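Local atomic coordinates of MHC class I antigen (Ctenopharyngodon idella, PDB entry 5H5Z), a protein that probably presents peptides to T cells at the cell surface, as a heavy chain that binds them in a groove and pairs with beta-2-microglobulin. Residues 19-23 and 34-38; 72-76 and 90-94; 184-188 and 266-272; 206-210 and 236-240. All coordinates share one frame; numbering follows the deposited sequence.

Contact 1 (19-23 and 34-38)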
loop_
_atom_site.group_PDB
_atom_site.type_symbol
_atom_site.label_atom_id
_atom_site.label_comp_id
_atom_site.label_asym_id
_atom_site.label_seq_id
_atom_site.Cartn_x
_atom_site.Cartn_y
_atom_site.Cartn_z
ATOM N N PRO A 19 -8.416 7.743 14.780
ATOM C CA PRO A 19 -9.693 8.467 14.811
ATOM C C PRO A 19 -10.893 7.571 14.500
ATOM O O PRO A 19 -10.723 6.433 14.062
ATOM C CB PRO A 19 -9.534 9.523 13.705
ATOM C CG PRO A 19 -8.078 9.571 13.394
ATOM C CD PRO A 19 -7.577 8.186 13.651
ATOM N N GLU A 20 -12.098 8.094 14.724
ATOM C CA GLU A 20 -13.330 7.373 14.409
ATOM C C GLU A 20 -13.473 7.095 12.918
ATOM O O GLU A 20 -14.011 6.063 12.523
ATOM C CB GLU A 20 -14.545 8.163 14.872
ATOM C CG GLU A 20 -14.941 7.914 16.308
ATOM C CD GLU A 20 -16.285 8.519 16.634
ATOM O OE1 GLU A 20 -17.212 7.750 16.962
ATOM O OE2 GLU A 20 -16.418 9.758 16.547
ATOM N N PHE A 21 -13.001 8.030 12.102
ATOM C CA PHE A 21 -13.118 7.924 10.656
ATOM C C PHE A 21 -11.835 8.402 10.003
ATOM O O PHE A 21 -11.298 9.438 10.385
ATOM C CB PHE A 21 -14.303 8.766 10.162
ATOM C CG PHE A 21 -14.545 8.675 8.683
ATOM C CD1 PHE A 21 -15.308 7.642 8.152
ATOM C CD2 PHE A 21 -14.025 9.636 7.819
ATOM C CE1 PHE A 21 -15.540 7.557 6.789
ATOM C CE2 PHE A 21 -14.253 9.558 6.451
ATOM C CZ PHE A 21 -15.013 8.516 5.935
ATOM N N THR A 22 -11.356 7.636 9.024
ATOM C CA THR A 22 -10.216 8.023 8.197
ATOM C C THR A 22 -10.563 7.770 6.729
ATOM O O THR A 22 -11.114 6.724 6.388
ATOM C CB THR A 22 -8.945 7.219 8.566
ATOM O OG1 THR A 22 -8.661 7.369 9.961
ATOM C CG2 THR A 22 -7.735 7.693 7.758
ATOM N N ALA A 23 -10.253 8.730 5.863
ATOM C CA ALA A 23 -10.432 8.540 4.432
ATOM C C ALA A 23 -9.129 8.852 3.710
ATOM O O ALA A 23 -8.473 9.854 4.009
ATOM C CB ALA A 23 -11.554 9.430 3.911
ATOM N N TYR A 34 -6.162 13.149 2.107
ATOM C CA TYR A 34 -6.369 12.585 3.444
ATOM C C TYR A 34 -7.503 13.313 4.179
ATOM O O TYR A 34 -7.654 14.523 4.036
ATOM C CB TYR A 34 -5.086 12.682 4.268
ATOM C CG TYR A 34 -5.236 12.146 5.672
ATOM C CD1 TYR A 34 -5.181 10.776 5.914
ATOM C CD2 TYR A 34 -5.449 13.002 6.754
ATOM C CE1 TYR A 34 -5.316 10.269 7.193
ATOM C CE2 TYR A 34 -5.588 12.502 8.040
ATOM C CZ TYR A 34 -5.519 11.134 8.249
ATOM O OH TYR A 34 -5.651 10.618 9.509
ATOM N N PHE A 35 -8.281 12.570 4.966
ATOM C CA PHE A 35 -9.266 13.143 5.887
ATOM C C PHE A 35 -9.350 12.274 7.130
ATOM O O PHE A 35 -9.312 11.048 7.037
ATOM C CB PHE A 35 -10.650 13.216 5.225
ATOM C CG PHE A 35 -11.758 13.713 6.136
ATOM C CD1 PHE A 35 -12.440 12.835 6.982
ATOM C CD2 PHE A 35 -12.142 15.050 6.125
ATOM C CE1 PHE A 35 -13.464 13.288 7.814
ATOM C CE2 PHE A 35 -13.168 15.507 6.945
ATOM C CZ PHE A 35 -13.832 14.629 7.793
ATOM N N ASP A 36 -9.466 12.910 8.291
ATOM C CA ASP A 36 -9.889 12.186 9.483
ATOM C C ASP A 36 -10.827 12.995 10.373
ATOM O O ASP A 36 -10.933 14.218 10.234
ATOM C CB ASP A 36 -8.706 11.543 10.250
ATOM C CG ASP A 36 -7.889 12.539 11.063
ATOM O OD1 ASP A 36 -8.464 13.444 11.703
ATOM O OD2 ASP A 36 -6.649 12.379 11.096
ATOM N N SER A 37 -11.513 12.296 11.274
ATOM C CA SER A 37 -12.536 12.909 12.118
ATOM C C SER A 37 -11.975 13.683 13.321
ATOM O O SER A 37 -12.733 14.323 14.061
ATOM C CB SER A 37 -13.557 11.860 12.568
ATOM O OG SER A 37 -12.912 10.758 13.177
ATOM N N ASN A 38 -10.659 13.623 13.516
ATOM C CA ASN A 38 -9.993 14.465 14.510
ATOM C C ASN A 38 -9.757 15.880 13.988
ATOM O O ASN A 38 -10.091 16.854 14.658
ATOM C CB ASN A 38 -8.673 13.840 14.972
ATOM C CG ASN A 38 -8.876 12.674 15.923
ATOM O OD1 ASN A 38 -9.925 12.540 16.553
ATOM N ND2 ASN A 38 -7.860 11.826 16.041
HETATM O O HOH W 1 -12.153 10.960 15.716
HETATM O O HOH W 2 -6.059 7.947 10.630
#

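Contact 2 (72-76 and 90-94)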
loop_
_atom_site.group_PDB
_atom_site.type_symbol
_atom_site.label_atom_id
_atom_site.label_comp_id
_atom_site.label_asym_id
_atom_site.label_seq_id
_atom_site.Cartn_x
_atom_site.Cartn_y
_atom_site.Cartn_z
ATOM N N PHE A 72 -20.926 6.727 8.799
ATOM C CA PHE A 72 -20.117 5.613 9.302
ATOM C C PHE A 72 -20.354 5.310 10.776
ATOM O O PHE A 72 -20.401 4.136 11.166
ATOM C CB PHE A 72 -18.629 5.848 9.034
ATOM C CG PHE A 72 -18.113 5.124 7.825
ATOM C CD1 PHE A 72 -18.790 5.191 6.608
ATOM C CD2 PHE A 72 -16.935 4.379 7.899
ATOM C CE1 PHE A 72 -18.311 4.516 5.495
ATOM C CE2 PHE A 72 -16.449 3.707 6.785
ATOM C CZ PHE A 72 -17.140 3.772 5.588
ATOM N N LYS A 73 -20.500 6.361 11.586
ATOM C CA LYS A 73 -20.847 6.214 13.005
ATOM C C LYS A 73 -22.165 5.462 13.163
ATOM O O LYS A 73 -22.273 4.535 13.966
ATOM C CB LYS A 73 -20.972 7.582 13.680
ATOM C CG LYS A 73 -19.678 8.179 14.209
ATOM C CD LYS A 73 -19.898 9.608 14.706
ATOM C CE LYS A 73 -20.700 9.673 15.999
ATOM N NZ LYS A 73 -19.918 9.210 17.180
ATOM N N ASP A 74 -23.159 5.875 12.381
ATOM C CA ASP A 74 -24.505 5.303 12.450
ATOM C C ASP A 74 -24.501 3.857 11.961
ATOM O O ASP A 74 -25.147 2.984 12.554
ATOM C CB ASP A 74 -25.474 6.131 11.600
ATOM C CG ASP A 74 -25.664 7.553 12.126
ATOM O OD1 ASP A 74 -25.186 7.874 13.236
ATOM O OD2 ASP A 74 -26.306 8.358 11.417
ATOM N N SER A 75 -23.759 3.622 10.878
ATOM C CA SER A 75 -23.680 2.314 10.237
ATOM C C SER A 75 -23.033 1.258 11.131
ATOM O O SER A 75 -23.594 0.179 11.310
ATOM C CB SER A 75 -22.930 2.408 8.905
ATOM O OG SER A 75 -23.697 3.116 7.945
ATOM N N ILE A 76 -21.870 1.575 11.701
ATOM C CA ILE A 76 -21.153 0.618 12.552
ATOM C C ILE A 76 -21.972 0.247 13.797
ATOM O O ILE A 76 -21.931 -0.895 14.249
ATOM C CB ILE A 76 -19.714 1.081 12.905
ATOM C CG1 ILE A 76 -18.873 -0.101 13.413
ATOM C CG2 ILE A 76 -19.721 2.244 13.893
ATOM C CD1 ILE A 76 -17.379 0.151 13.414
ATOM N N HIS A 90 -14.531 -2.499 16.990
ATOM C CA HIS A 90 -14.985 -3.030 15.712
ATOM C C HIS A 90 -14.707 -2.034 14.592
ATOM O O HIS A 90 -14.512 -0.843 14.847
ATOM C CB HIS A 90 -16.461 -3.432 15.780
ATOM C CG HIS A 90 -16.736 -4.517 16.775
ATOM N ND1 HIS A 90 -16.494 -5.849 16.509
ATOM C CD2 HIS A 90 -17.203 -4.466 18.045
ATOM C CE1 HIS A 90 -16.812 -6.572 17.569
ATOM N NE2 HIS A 90 -17.246 -5.757 18.515
ATOM N N THR A 91 -14.663 -2.538 13.362
ATOM C CA THR A 91 -14.295 -1.721 12.207
ATOM C C THR A 91 -15.329 -1.823 11.096
ATOM O O THR A 91 -15.962 -2.869 10.906
ATOM C CB THR A 91 -12.923 -2.118 11.616
ATOM O OG1 THR A 91 -13.048 -3.354 10.906
ATOM C CG2 THR A 91 -11.864 -2.265 12.699
ATOM N N TRP A 92 -15.473 -0.724 10.360
ATOM C CA TRP A 92 -16.356 -0.635 9.219
ATOM C C TRP A 92 -15.550 0.010 8.101
ATOM O O TRP A 92 -14.944 1.069 8.286
ATOM C CB TRP A 92 -17.589 0.207 9.581
ATOM C CG TRP A 92 -18.582 0.422 8.465
ATOM C CD1 TRP A 92 -18.909 1.613 7.874
ATOM C CD2 TRP A 92 -19.380 -0.577 7.820
ATOM N NE1 TRP A 92 -19.865 1.418 6.904
ATOM C CE2 TRP A 92 -20.173 0.082 6.851
ATOM C CE3 TRP A 92 -19.516 -1.969 7.980
ATOM C CZ2 TRP A 92 -21.075 -0.601 6.029
ATOM C CZ3 TRP A 92 -20.412 -2.649 7.163
ATOM C CH2 TRP A 92 -21.180 -1.960 6.195
ATOM N N GLN A 93 -15.527 -0.651 6.949
ATOM C CA GLN A 93 -14.710 -0.205 5.823
ATOM C C GLN A 93 -15.515 -0.064 4.543
ATOM O O GLN A 93 -16.459 -0.814 4.299
ATOM C CB GLN A 93 -13.569 -1.188 5.569
ATOM C CG GLN A 93 -12.413 -1.112 6.545
ATOM C CD GLN A 93 -11.540 -2.354 6.473
ATOM O OE1 GLN A 93 -11.956 -3.441 6.870
ATOM N NE2 GLN A 93 -10.331 -2.200 5.953
ATOM N N ASN A 94 -15.106 0.895 3.720
ATOM C CA ASN A 94 -15.661 1.089 2.393
ATOM C C ASN A 94 -14.494 1.356 1.450
ATOM O O ASN A 94 -13.614 2.168 1.750
ATOM C CB ASN A 94 -16.641 2.272 2.420
ATOM C CG ASN A 94 -17.299 2.561 1.071
ATOM O OD1 ASN A 94 -17.537 1.670 0.247
ATOM N ND2 ASN A 94 -17.646 3.819 0.870
HETATM O O HOH W 3 -21.728 3.129 5.619
#

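Contact 3 (184-188 and 266-272)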
loop_
_atom_site.group_PDB
_atom_site.type_symbol
_atom_site.label_atom_id
_atom_site.label_comp_id
_atom_site.label_asym_id
_atom_site.label_seq_id
_atom_site.Cartn_x
_atom_site.Cartn_y
_atom_site.Cartn_z
ATOM N N SER A 184 21.962 -3.439 -8.285
ATOM C CA SER A 184 23.234 -3.875 -7.703
ATOM C C SER A 184 23.241 -5.383 -7.445
ATOM O O SER A 184 22.184 -5.996 -7.269
ATOM C CB SER A 184 23.524 -3.123 -6.400
ATOM O OG SER A 184 23.709 -1.736 -6.630
ATOM N N LEU A 185 24.437 -5.974 -7.441
ATOM C CA LEU A 185 24.622 -7.358 -7.015
ATOM C C LEU A 185 25.293 -7.336 -5.658
ATOM O O LEU A 185 26.366 -6.742 -5.499
ATOM C CB LEU A 185 25.492 -8.144 -8.000
ATOM C CG LEU A 185 24.866 -8.927 -9.153
ATOM C CD1 LEU A 185 25.925 -9.821 -9.775
ATOM C CD2 LEU A 185 23.667 -9.760 -8.723
ATOM N N LEU A 186 24.659 -7.997 -4.692
ATOM C CA LEU A 186 25.082 -7.932 -3.299
ATOM C C LEU A 186 25.502 -9.294 -2.800
ATOM O O LEU A 186 24.915 -10.311 -3.172
ATOM C CB LEU A 186 23.939 -7.411 -2.419
ATOM C CG LEU A 186 23.147 -6.173 -2.866
ATOM C CD1 LEU A 186 22.059 -5.825 -1.860
ATOM C CD2 LEU A 186 24.052 -4.980 -3.123
ATOM N N GLN A 187 26.521 -9.311 -1.956
ATOM C CA GLN A 187 26.959 -10.547 -1.325
ATOM C C GLN A 187 27.595 -10.237 0.018
ATOM O O GLN A 187 28.427 -9.339 0.124
ATOM C CB GLN A 187 27.954 -11.273 -2.226
ATOM C CG GLN A 187 28.150 -12.734 -1.868
ATOM C CD GLN A 187 29.139 -13.433 -2.779
ATOM O OE1 GLN A 187 30.070 -12.817 -3.285
ATOM N NE2 GLN A 187 28.949 -14.733 -2.978
ATOM N N LYS A 188 27.195 -10.982 1.044
ATOM C CA LYS A 188 27.701 -10.760 2.393
ATOM C C LYS A 188 29.069 -11.401 2.604
ATOM O O LYS A 188 29.914 -10.862 3.314
ATOM C CB LYS A 188 26.703 -11.283 3.424
ATOM C CG LYS A 188 25.364 -10.562 3.393
ATOM C CD LYS A 188 24.510 -10.890 4.607
ATOM C CE LYS A 188 25.126 -10.362 5.895
ATOM N NZ LYS A 188 24.754 -8.947 6.164
ATOM N N THR A 266 27.159 -8.756 -13.412
ATOM C CA THR A 266 27.968 -9.981 -13.367
ATOM C C THR A 266 28.846 -10.016 -12.112
ATOM O O THR A 266 28.820 -9.084 -11.313
ATOM C CB THR A 266 28.866 -10.126 -14.623
ATOM O OG1 THR A 266 29.853 -9.086 -14.638
ATOM C CG2 THR A 266 28.038 -10.070 -15.909
ATOM N N GLU A 267 29.633 -11.081 -11.948
ATOM C CA GLU A 267 30.520 -11.217 -10.780
ATOM C C GLU A 267 31.395 -9.987 -10.545
ATOM O O GLU A 267 31.680 -9.636 -9.397
ATOM C CB GLU A 267 31.399 -12.473 -10.883
ATOM C CG GLU A 267 32.317 -12.532 -12.090
ATOM C CD GLU A 267 32.785 -13.942 -12.391
ATOM O OE1 GLU A 267 32.585 -14.394 -13.538
ATOM O OE2 GLU A 267 33.340 -14.600 -11.480
ATOM N N ASP A 268 31.810 -9.341 -11.637
ATOM C CA ASP A 268 32.638 -8.135 -11.580
ATOM C C ASP A 268 31.946 -6.967 -10.883
ATOM O O ASP A 268 32.596 -5.989 -10.499
ATOM C CB ASP A 268 33.058 -7.709 -12.993
ATOM C CG ASP A 268 34.149 -8.590 -13.570
ATOM O OD1 ASP A 268 34.700 -9.435 -12.833
ATOM O OD2 ASP A 268 34.461 -8.430 -14.767
ATOM N N ASP A 269 30.630 -7.073 -10.729
ATOM C CA ASP A 269 29.832 -6.003 -10.140
ATOM C C ASP A 269 29.523 -6.197 -8.663
ATOM O O ASP A 269 29.019 -5.272 -8.018
ATOM C CB ASP A 269 28.526 -5.828 -10.920
ATOM C CG ASP A 269 28.767 -5.456 -12.359
ATOM O OD1 ASP A 269 29.587 -4.546 -12.602
ATOM O OD2 ASP A 269 28.149 -6.081 -13.244
ATOM N N ILE A 270 29.829 -7.383 -8.131
ATOM C CA ILE A 270 29.436 -7.728 -6.760
ATOM C C ILE A 270 30.032 -6.760 -5.741
ATOM O O ILE A 270 31.236 -6.482 -5.754
ATOM C CB ILE A 270 29.766 -9.199 -6.402
ATOM C CG1 ILE A 270 28.946 -10.148 -7.283
ATOM C CG2 ILE A 270 29.506 -9.479 -4.922
ATOM C CD1 ILE A 270 29.214 -11.619 -7.051
ATOM N N ILE A 271 29.165 -6.231 -4.882
ATOM C CA ILE A 271 29.593 -5.365 -3.787
ATOM C C ILE A 271 29.298 -6.011 -2.434
ATOM O O ILE A 271 28.427 -6.881 -2.319
ATOM C CB ILE A 271 28.989 -3.938 -3.874
ATOM C CG1 ILE A 271 27.454 -3.969 -3.816
ATOM C CG2 ILE A 271 29.504 -3.217 -5.116
ATOM C CD1 ILE A 271 26.814 -2.599 -3.718
ATOM N N THR A 272 30.041 -5.587 -1.419
ATOM C CA THR A 272 29.928 -6.156 -0.080
ATOM C C THR A 272 30.423 -5.159 0.961
ATOM O O THR A 272 31.199 -4.252 0.648
ATOM C CB THR A 272 30.719 -7.483 0.026
ATOM O OG1 THR A 272 30.509 -8.085 1.313
ATOM C CG2 THR A 272 32.199 -7.255 -0.207
HETATM O O HOH W 4 26.490 -4.202 -8.137
#

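Contact 4 (206-210 and 236-240)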
loop_
_atom_site.group_PDB
_atom_site.type_symbol
_atom_site.label_atom_id
_atom_site.label_comp_id
_atom_site.label_asym_id
_atom_site.label_seq_id
_atom_site.Cartn_x
_atom_site.Cartn_y
_atom_site.Cartn_z
ATOM N N VAL A 206 8.358 -5.373 -12.623
ATOM C CA VAL A 206 9.773 -5.624 -12.927
ATOM C C VAL A 206 10.040 -7.130 -13.048
ATOM O O VAL A 206 9.411 -7.932 -12.362
ATOM C CB VAL A 206 10.714 -4.946 -11.891
ATOM C CG1 VAL A 206 10.686 -5.663 -10.540
ATOM C CG2 VAL A 206 12.139 -4.860 -12.416
ATOM N N THR A 207 10.951 -7.509 -13.942
ATOM C CA THR A 207 11.319 -8.911 -14.098
ATOM C C THR A 207 12.796 -9.094 -13.781
ATOM O O THR A 207 13.658 -8.505 -14.437
ATOM C CB THR A 207 10.980 -9.443 -15.507
ATOM O OG1 THR A 207 9.581 -9.266 -15.755
ATOM C CG2 THR A 207 11.313 -10.926 -15.628
ATOM N N ILE A 208 13.078 -9.900 -12.757
ATOM C CA ILE A 208 14.450 -10.193 -12.364
ATOM C C ILE A 208 14.703 -11.661 -12.650
ATOM O O ILE A 208 13.945 -12.523 -12.209
ATOM C CB ILE A 208 14.711 -9.894 -10.871
ATOM C CG1 ILE A 208 14.347 -8.446 -10.541
ATOM C CG2 ILE A 208 16.163 -10.185 -10.504
ATOM C CD1 ILE A 208 14.442 -8.085 -9.075
ATOM N N THR A 209 15.757 -11.939 -13.409
ATOM C CA THR A 209 16.108 -13.314 -13.737
ATOM C C THR A 209 17.595 -13.545 -13.552
ATOM O O THR A 209 18.389 -12.604 -13.517
ATOM C CB THR A 209 15.739 -13.684 -15.189
ATOM O OG1 THR A 209 16.390 -12.784 -16.091
ATOM C CG2 THR A 209 14.231 -13.629 -15.414
ATOM N N TRP A 210 17.962 -14.814 -13.491
ATOM C CA TRP A 210 19.351 -15.213 -13.399
ATOM C C TRP A 210 19.711 -16.018 -14.632
ATOM O O TRP A 210 18.892 -16.750 -15.164
ATOM C CB TRP A 210 19.588 -16.052 -12.149
ATOM C CG TRP A 210 19.441 -15.298 -10.880
ATOM C CD1 TRP A 210 18.325 -15.203 -10.115
ATOM C CD2 TRP A 210 20.448 -14.535 -10.215
ATOM N NE1 TRP A 210 18.567 -14.429 -9.019
ATOM C CE2 TRP A 210 19.867 -14.007 -9.054
ATOM C CE3 TRP A 210 21.786 -14.251 -10.488
ATOM C CZ2 TRP A 210 20.570 -13.210 -8.170
ATOM C CZ3 TRP A 210 22.482 -13.465 -9.608
ATOM C CH2 TRP A 210 21.876 -12.952 -8.462
ATOM N N ARG A 236 12.611 -4.495 -5.606
ATOM C CA ARG A 236 12.450 -5.947 -5.602
ATOM C C ARG A 236 13.828 -6.580 -5.705
ATOM O O ARG A 236 14.749 -5.997 -6.287
ATOM C CB ARG A 236 11.571 -6.408 -6.771
ATOM C CG ARG A 236 10.972 -7.790 -6.587
ATOM C CD ARG A 236 9.893 -8.095 -7.613
ATOM N NE ARG A 236 9.241 -9.368 -7.308
ATOM C CZ ARG A 236 8.124 -9.808 -7.880
ATOM N NH1 ARG A 236 7.508 -9.079 -8.802
ATOM N NH2 ARG A 236 7.619 -10.982 -7.521
ATOM N N MET A 237 13.974 -7.772 -5.142
ATOM C CA MET A 237 15.233 -8.490 -5.254
ATOM C C MET A 237 15.037 -9.974 -5.520
ATOM O O MET A 237 13.972 -10.535 -5.253
ATOM C CB MET A 237 16.101 -8.270 -4.010
ATOM C CG MET A 237 15.628 -9.006 -2.766
ATOM S SD MET A 237 16.475 -8.366 -1.320
ATOM C CE MET A 237 16.478 -9.820 -0.272
ATOM N N SER A 238 16.075 -10.597 -6.062
ATOM C CA SER A 238 16.122 -12.045 -6.205
ATOM C C SER A 238 17.449 -12.543 -5.670
ATOM O O SER A 238 18.469 -11.875 -5.811
ATOM C CB SER A 238 15.966 -12.456 -7.667
ATOM O OG SER A 238 15.983 -13.869 -7.789
ATOM N N THR A 239 17.429 -13.723 -5.065
ATOM C CA THR A 239 18.615 -14.284 -4.436
ATOM C C THR A 239 18.959 -15.620 -5.082
ATOM O O THR A 239 18.094 -16.488 -5.213
ATOM C CB THR A 239 18.398 -14.469 -2.917
ATOM O OG1 THR A 239 18.046 -13.211 -2.327
ATOM C CG2 THR A 239 19.653 -14.994 -2.242
ATOM N N LEU A 240 20.219 -15.764 -5.491
ATOM C CA LEU A 240 20.726 -17.012 -6.054
ATOM C C LEU A 240 21.593 -17.715 -5.026
ATOM O O LEU A 240 22.568 -17.142 -4.534
ATOM C CB LEU A 240 21.550 -16.748 -7.320
ATOM C CG LEU A 240 22.149 -17.976 -8.020
ATOM C CD1 LEU A 240 21.071 -18.785 -8.727
ATOM C CD2 LEU A 240 23.243 -17.572 -9.000
HETATM O O HOH W 5 7.250 -6.310 -10.000
HETATM O O HOH W 6 14.521 -14.303 -10.040
#

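Contact 1 (19-23 and 34-38)
Pro19 lays its ring edge, CB and CG, against Asn38 and the base of Asp36, with CG 3.5 Å from Asn38 ND2; a rigid ring suits this turn, where the chain enters strand 21-27. At Glu20 the backbone N reaches a water that also bonds Ser37 OG and Asn38 OD1, while the carboxylate forms a salt bridge with Lys73 on helix 55-82. Phe21 gives its N-H to Ser37 OG (2.9 Å) and takes Ser37 N on its carbonyl O. The serine can reach because chi1 of 53° sets OG between its own N and carbonyl carbon. The Phe21 ring meets Phe35 rim to rim, CD2 to CD1 3.7 Å, planes at 69°, on the face covered by helix 55-82. Thr22, on the other face, rests CG2 on Tyr34 CE1 (3.6 Å), and a water joins its OG1 to Tyr34 OH. Small Ala23 pairs with Phe35 through two backbone bonds, Ala23 N to Phe35 O being nearly straight at 172°. The antiparallel hairpin thus has an aromatic face toward the helix and a hydrated polar one toward beta-2-microglobulin, where two bonds hold Tyr34 OH: its proton points to Asp36 OD2 (2.6 Å), and it accepts from the water.

Contact 2 (72-76 and 90-94)
Phe72 and Trp92 form the aromatic centre of this contact, a T-shaped pair in which the indole presents its edge to the phenyl face. Trp92 CD1 stands 3.3 Å above the plane of the Phe72 ring, over its centre, and the five-membered ring is inclined to that plane by 64°. With CG anti to the backbone N (chi1 178°), the indole stretches from strand 90-94 toward helix 72-76. A second pi contact comes from Ser75, whose CB lies over a face of the indole, 4.2 Å from the centroid of the five-membered ring; a small residue suits a helix position this close to tryptophan.

The aliphatic contacts flank the rings. Ile76 runs past Trp92 in the opposite direction, with CD1 3.8 Å from Trp92 CB, and the same methyl reaches the backbone at His90 O (3.4 Å). Beyond the phenyl ring, Asn94 CB meets its edge at Phe72 CZ (3.5 Å).

No direct hydrogen bond crosses between helix and strand. A water accepts from Trp92 NE1 at 2.8 Å and donates to Ser75 OG at 3.0 Å, so the buried indole N-H is satisfied. Ser75 OG also bonds Val71 O in its own helix and the backbone of the bound peptide.

Apolar surfaces thus seat helix 55-82 on the groove floor, the edge-to-face pair setting the tilt of indole against phenyl, while the one polar link between the segments, Trp92 NE1 to Ser75 OG, runs through a water. Because Trp92 and Ser75 both touch the peptide, this packing also shapes part of the antigen-binding groove.

Contact 3 (184-188 and 266-272)
Leu186 and Ile271 run alongside each other, their branches directed alike, at the edge of the immunoglobulin C1-set domain, where the chain, after strand 261-266 and a 3-10 turn, follows edge strand 182-187 in the same direction. Ile271 CG1 sits between its backbone N and carbonyl carbon (chi1 61°), which brings it 3.6 Å from Leu186 CD2; both side chains also pack on beta-2-microglobulin. Leu185 heads the other way, into the sandwich, its CD1 3.4 Å from Thr266 O and 3.9 Å from Ile270 CG1. Branched aliphatic residues suit both sides of this edge, one facing the domain core, the other the partner chain. Ile270 crosses Gln187 obliquely, CG2 against the glutamine CB at 3.6 Å, while Gln187 NE2 bonds Ser192 O.

Between these layers the backbones make a single bridge: Ile271 N gives an almost straight bond to Leu185 O (171°), and Gln187 N reaches Ile271 O at 3.1 Å. The 3-10 turn 267-269 is closed by backbone bonds, Asp269 N to Thr266 O among them, and reinforced by Asp269 OD2, which accepts Thr266 N. A water spans the gap, accepting from Leu185 N at 2.8 Å and donating to Asp269 O at 2.7 Å.

Contact 4 (206-210 and 236-240)
Strands 207-210 and 236-240 run almost in the same direction, 13° apart, with axes 7.5 Å from each other at closest approach. They belong to different sheets, and no backbone hydrogen bond joins them; alternate residues, Val206, Ile208 and Trp210 against Arg236, Ser238 and Leu240, turn inward to meet.

Trp210 supplies the main surface. Leu240 CB stands over the centre of its six-membered ring, 3.6 Å from the centroid, a CH-pi contact only 10° off the ring normal. In the ring plane, Trp210 NE1 donates to Ser238 OG at 2.9 Å, and OG is within reach because it stands anti to its own backbone N (chi1 -179°). Serine is apt here, short enough to sit against Ile208, whose CG2 touches Ser238 CB at 3.6 Å, yet able to satisfy a buried indole N-H. A water links the same OG to Ile208 O. Ile208 CD1 continues to Arg236 O (3.5 Å).

At the far end Val206 CG1 lies along the aliphatic part of the extended Arg236 chain, 3.9 Å from CD. The arginine head bonds Gly224 O through NE, and a water connects its NH1 with Val206 N.

Ile208 and Trp210 also pack on Cys196 and Cys254, the disulfide between the two sheets. A buried tryptophan against that disulfide, between facing antiparallel sheets, is the classic core of the immunoglobulin beta-sandwich, here of the C1 set.

How the contacts relate
The contacts come in two pairs, one in each part of the heavy chain. Contact 1 closes before contact 2 opens; both precede contact 3, in whose chain loop contact 4 is nested. Contacts 1 and 2, centred 12 Å apart, share the eight-stranded sheet of the peptide-binding platform and touch: Phe21 packs on Phe72, and Glu20 salt-bridges Lys73, so both hold helix 55-82. Contacts 3 and 4, 14 Å apart, lie in the immunoglobulin domain, where Leu185 packs on Trp210. The pairs' centres lie about 39 to 50 Å apart, on opposite sides of the chain's centre. Beta-2-microglobulin reaches residues of all four contacts, of contact 4 only Met237, consistent with its packing against both parts.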